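PKS_KS domain-containing protein (Photorhabdus luminescens subsp. laumondii, PDB 6SMO) probably acts as a beta-ketoacyl synthase (ketosynthase), condensing acyl units into growing polyketide or fatty-acid chains, and binds a pentaketone-aldehyde chain. Local coordinates at residues A246-F258 and A331-S344. Sequence-based numbering, arbitrary orientation.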
# COMPACT_ATOMS: atom_id res chain seq x y z
N ALA B 246 6.49 -12.44 26.18
CA ALA B 246 5.17 -13.10 26.23
C ALA B 246 4.06 -12.14 25.77
O ALA B 246 2.92 -12.62 25.58
CB ALA B 246 4.90 -13.61 27.63
N ALA B 247 4.38 -10.85 25.59
CA ALA B 247 3.43 -9.78 25.20
C ALA B 247 2.76 -10.13 23.86
O ALA B 247 1.58 -9.77 23.69
CB ALA B 247 4.14 -8.45 25.13
N THR B 248 3.49 -10.78 22.95
CA THR B 248 2.96 -11.34 21.67
C THR B 248 2.65 -12.83 21.88
O THR B 248 3.61 -13.63 21.97
CB THR B 248 3.90 -11.06 20.49
OG1 THR B 248 3.38 -11.74 19.34
CG2 THR B 248 5.34 -11.49 20.71
N CYS B 249 1.36 -13.18 21.98
CA CYS B 249 0.85 -14.55 22.23
C CYS B 249 -0.37 -14.82 21.34
O CYS B 249 -1.50 -14.71 21.80
CB CYS B 249 0.50 -14.74 23.70
SG CYS B 249 -0.52 -13.41 24.38
N PRO B 250 -0.16 -15.15 20.05
CA PRO B 250 -1.27 -15.41 19.12
C PRO B 250 -2.17 -16.59 19.54
O PRO B 250 -1.63 -17.62 19.92
CB PRO B 250 -0.58 -15.73 17.79
CG PRO B 250 0.80 -15.11 17.92
CD PRO B 250 1.14 -15.25 19.39
N PHE B 251 -3.49 -16.39 19.46
CA PHE B 251 -4.56 -17.40 19.71
C PHE B 251 -4.69 -17.70 21.21
O PHE B 251 -5.49 -18.59 21.56
CB PHE B 251 -4.31 -18.67 18.90
CG PHE B 251 -4.05 -18.45 17.44
CD1 PHE B 251 -5.08 -18.03 16.60
CD2 PHE B 251 -2.79 -18.64 16.89
CE1 PHE B 251 -4.85 -17.82 15.25
CE2 PHE B 251 -2.56 -18.43 15.54
CZ PHE B 251 -3.59 -18.02 14.72
N SER B 252 -3.96 -16.98 22.07
CA SER B 252 -4.03 -17.10 23.55
C SER B 252 -5.13 -16.17 24.08
O SER B 252 -5.40 -15.14 23.43
CB SER B 252 -2.70 -16.78 24.19
OG SER B 252 -1.70 -17.70 23.76
N LEU B 253 -5.72 -16.53 25.23
CA LEU B 253 -6.83 -15.79 25.87
C LEU B 253 -6.32 -14.47 26.47
O LEU B 253 -7.15 -13.56 26.69
CB LEU B 253 -7.46 -16.69 26.94
CG LEU B 253 -8.72 -16.15 27.64
CD1 LEU B 253 -9.76 -15.68 26.63
CD2 LEU B 253 -9.31 -17.21 28.55
N GLU B 254 -5.00 -14.36 26.71
CA GLU B 254 -4.35 -13.19 27.37
C GLU B 254 -4.07 -12.06 26.37
O GLU B 254 -3.84 -10.93 26.84
CB GLU B 254 -3.04 -13.61 28.05
CG GLU B 254 -3.23 -14.41 29.32
CD GLU B 254 -3.39 -15.91 29.14
OE1 GLU B 254 -3.63 -16.35 28.00
OE2 GLU B 254 -3.26 -16.64 30.14
N ARG B 255 -4.06 -12.35 25.06
CA ARG B 255 -3.61 -11.40 24.00
C ARG B 255 -4.42 -10.10 24.07
O ARG B 255 -5.64 -10.17 24.33
CB ARG B 255 -3.72 -12.06 22.62
CG ARG B 255 -5.14 -12.23 22.09
CD ARG B 255 -5.16 -13.02 20.80
NE ARG B 255 -6.48 -13.07 20.18
CZ ARG B 255 -7.46 -13.92 20.49
NH1 ARG B 255 -7.28 -14.83 21.44
NH2 ARG B 255 -8.61 -13.86 19.85
N ASP B 256 -3.76 -8.96 23.85
CA ASP B 256 -4.36 -7.60 23.95
C ASP B 256 -3.76 -6.63 22.92
O ASP B 256 -4.00 -5.41 23.07
CB ASP B 256 -4.17 -7.03 25.36
CG ASP B 256 -2.72 -6.79 25.73
OD1 ASP B 256 -1.87 -7.63 25.39
OD2 ASP B 256 -2.44 -5.74 26.35
N GLY B 257 -3.03 -7.11 21.91
CA GLY B 257 -2.38 -6.27 20.89
C GLY B 257 -1.12 -6.90 20.33
O GLY B 257 -0.62 -7.86 20.93
N PHE B 258 -0.61 -6.35 19.21
CA PHE B 258 0.59 -6.85 18.49
C PHE B 258 1.84 -6.12 19.00
O PHE B 258 1.76 -4.90 19.26
CB PHE B 258 0.42 -6.72 16.97
CG PHE B 258 0.44 -5.33 16.40
CD1 PHE B 258 1.64 -4.68 16.14
CD2 PHE B 258 -0.74 -4.67 16.09
CE1 PHE B 258 1.66 -3.40 15.60
CE2 PHE B 258 -0.72 -3.39 15.56
CZ PHE B 258 0.48 -2.76 15.31
N ALA B 331 -0.70 -18.60 9.23
CA ALA B 331 -1.69 -17.53 9.51
C ALA B 331 -0.97 -16.21 9.81
O ALA B 331 0.21 -16.25 10.21
CB ALA B 331 -2.60 -17.94 10.65
N HIS B 332 -1.71 -15.11 9.67
CA HIS B 332 -1.22 -13.74 9.94
C HIS B 332 -0.86 -13.62 11.42
O HIS B 332 0.25 -13.16 11.69
CB HIS B 332 -2.32 -12.76 9.52
CG HIS B 332 -1.99 -11.32 9.70
ND1 HIS B 332 -1.25 -10.63 8.79
CD2 HIS B 332 -2.32 -10.45 10.66
CE1 HIS B 332 -1.11 -9.39 9.19
NE2 HIS B 332 -1.76 -9.26 10.33
N GLY B 333 -1.76 -14.06 12.31
CA GLY B 333 -1.52 -14.15 13.76
C GLY B 333 -0.90 -12.93 14.43
O GLY B 333 0.16 -13.10 15.01
N SER B 334 -1.51 -11.75 14.32
CA SER B 334 -0.94 -10.52 14.94
C SER B 334 -0.96 -10.53 16.48
O SER B 334 -0.21 -9.76 17.09
CB SER B 334 -1.56 -9.27 14.38
OG SER B 334 -2.96 -9.31 14.47
N SER B 335 -1.85 -11.32 17.09
CA SER B 335 -2.03 -11.43 18.56
C SER B 335 -2.88 -10.25 19.07
O SER B 335 -2.69 -9.85 20.24
CB SER B 335 -0.70 -11.51 19.29
OG SER B 335 -0.90 -11.80 20.66
N THR B 336 -3.78 -9.73 18.24
CA THR B 336 -4.89 -8.82 18.63
C THR B 336 -6.14 -9.67 18.87
O THR B 336 -6.18 -10.81 18.35
CB THR B 336 -5.14 -7.74 17.58
OG1 THR B 336 -5.53 -8.37 16.36
CG2 THR B 336 -3.94 -6.85 17.34
N ALA B 337 -7.12 -9.14 19.61
CA ALA B 337 -8.38 -9.83 19.97
C ALA B 337 -9.19 -10.15 18.71
O ALA B 337 -9.78 -11.25 18.67
CB ALA B 337 -9.17 -8.97 20.94
N GLN B 338 -9.20 -9.25 17.73
CA GLN B 338 -10.13 -9.28 16.56
C GLN B 338 -9.53 -10.07 15.39
O GLN B 338 -10.32 -10.68 14.64
CB GLN B 338 -10.48 -7.85 16.13
CG GLN B 338 -11.25 -7.08 17.18
CD GLN B 338 -11.80 -5.77 16.65
OE1 GLN B 338 -11.43 -4.69 17.12
NE2 GLN B 338 -12.67 -5.86 15.67
N ASN B 339 -8.20 -10.06 15.22
CA ASN B 339 -7.51 -10.69 14.06
C ASN B 339 -7.54 -12.22 14.20
O ASN B 339 -7.86 -12.89 13.20
CB ASN B 339 -6.06 -10.22 13.92
CG ASN B 339 -5.34 -10.88 12.76
OD1 ASN B 339 -4.53 -11.78 12.96
ND2 ASN B 339 -5.64 -10.45 11.55
N ASP B 340 -7.19 -12.74 15.38
CA ASP B 340 -6.97 -14.20 15.62
C ASP B 340 -8.31 -14.94 15.56
O ASP B 340 -8.31 -16.08 15.05
CB ASP B 340 -6.25 -14.43 16.95
CG ASP B 340 -4.84 -13.88 17.01
OD1 ASP B 340 -4.44 -13.17 16.06
OD2 ASP B 340 -4.14 -14.17 18.00
N ILE B 341 -9.39 -14.33 16.07
CA ILE B 341 -10.77 -14.90 16.00
C ILE B 341 -11.25 -14.87 14.55
O ILE B 341 -11.92 -15.83 14.13
CB ILE B 341 -11.73 -14.16 16.97
CG1 ILE B 341 -13.06 -14.90 17.11
CG2 ILE B 341 -11.94 -12.71 16.55
CD1 ILE B 341 -13.87 -14.50 18.32
N ASN B 342 -10.90 -13.81 13.80
CA ASN B 342 -11.30 -13.58 12.39
C ASN B 342 -10.74 -14.71 11.51
O ASN B 342 -11.51 -15.25 10.69
CB ASN B 342 -10.85 -12.20 11.89
CG ASN B 342 -11.11 -11.98 10.41
OD1 ASN B 342 -10.33 -12.42 9.57
ND2 ASN B 342 -12.17 -11.26 10.09
N GLU B 343 -9.46 -15.04 11.69
CA GLU B 343 -8.73 -16.06 10.88
C GLU B 343 -9.21 -17.47 11.23
O GLU B 343 -9.36 -18.29 10.30
CB GLU B 343 -7.22 -15.94 11.09
CG GLU B 343 -6.61 -14.72 10.42
CD GLU B 343 -5.09 -14.72 10.40
OE1 GLU B 343 -4.48 -14.60 11.48
OE2 GLU B 343 -4.52 -14.87 9.30
N SER B 344 -9.42 -17.75 12.52
CA SER B 344 -9.89 -19.06 13.04
C SER B 344 -11.25 -19.41 12.43
O SER B 344 -11.39 -20.53 11.91
CB SER B 344 -9.95 -19.06 14.55
OG SER B 344 -8.66 -18.86 15.11
O HOH W 1 -0.85 -9.89 22.57
O HOH W 2 2.54 -9.39 17.51
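The carboxylate of D340 faces the 246-258 loop, and its OD2 accepts from F251 N at 2.7 Å, met on the anti side and 29° out of the carboxylate plane. R255 slides past the same carboxylate in the opposite direction, the two flat groups only 16° apart: NE lies 3.4 Å from D340 OD2, a salt bridge of charges only, the oxygen lying well out of the guanidinium plane. The NE N-H goes instead to T336 O at 2.9 Å, in the guanidinium plane though well above the carbonyl plane, while NH2 reaches A337 O. The third nitrogen, NH1, bonds back to S252 O and forms a salt bridge with D401; the bonds to these three carbonyl oxygens fix the rotation of the guanidinium. The F251 ring crosses the D340 side chain at about a right angle, with CD1 3.8 Å from D340 CB and CZ against A331 CB. In this thiolase fold the contact joins the loop between helix 224-233 and strand 263-271 to the turn that follows strand 326-330 and to the start of helix 337-350, where T336 is the N-cap through a weak bond from N339 N to its OG1. S335 lies between the two arms of the loop. With OG anti to the backbone N (chi1 -172°), it turns its hydroxyl to C249 N, which donates to OG at 3.0 Å; OG also meets a water within reach of A247 O and G257 O, and S335 O takes G257 N. A second water donates to S334 O and to T248 OG1, which also bonds K364 O. F258 brings CB up to S334 O and sets its ring edge beside T336 CG2, its side chain close to the bound pentaketone-aldehyde chain.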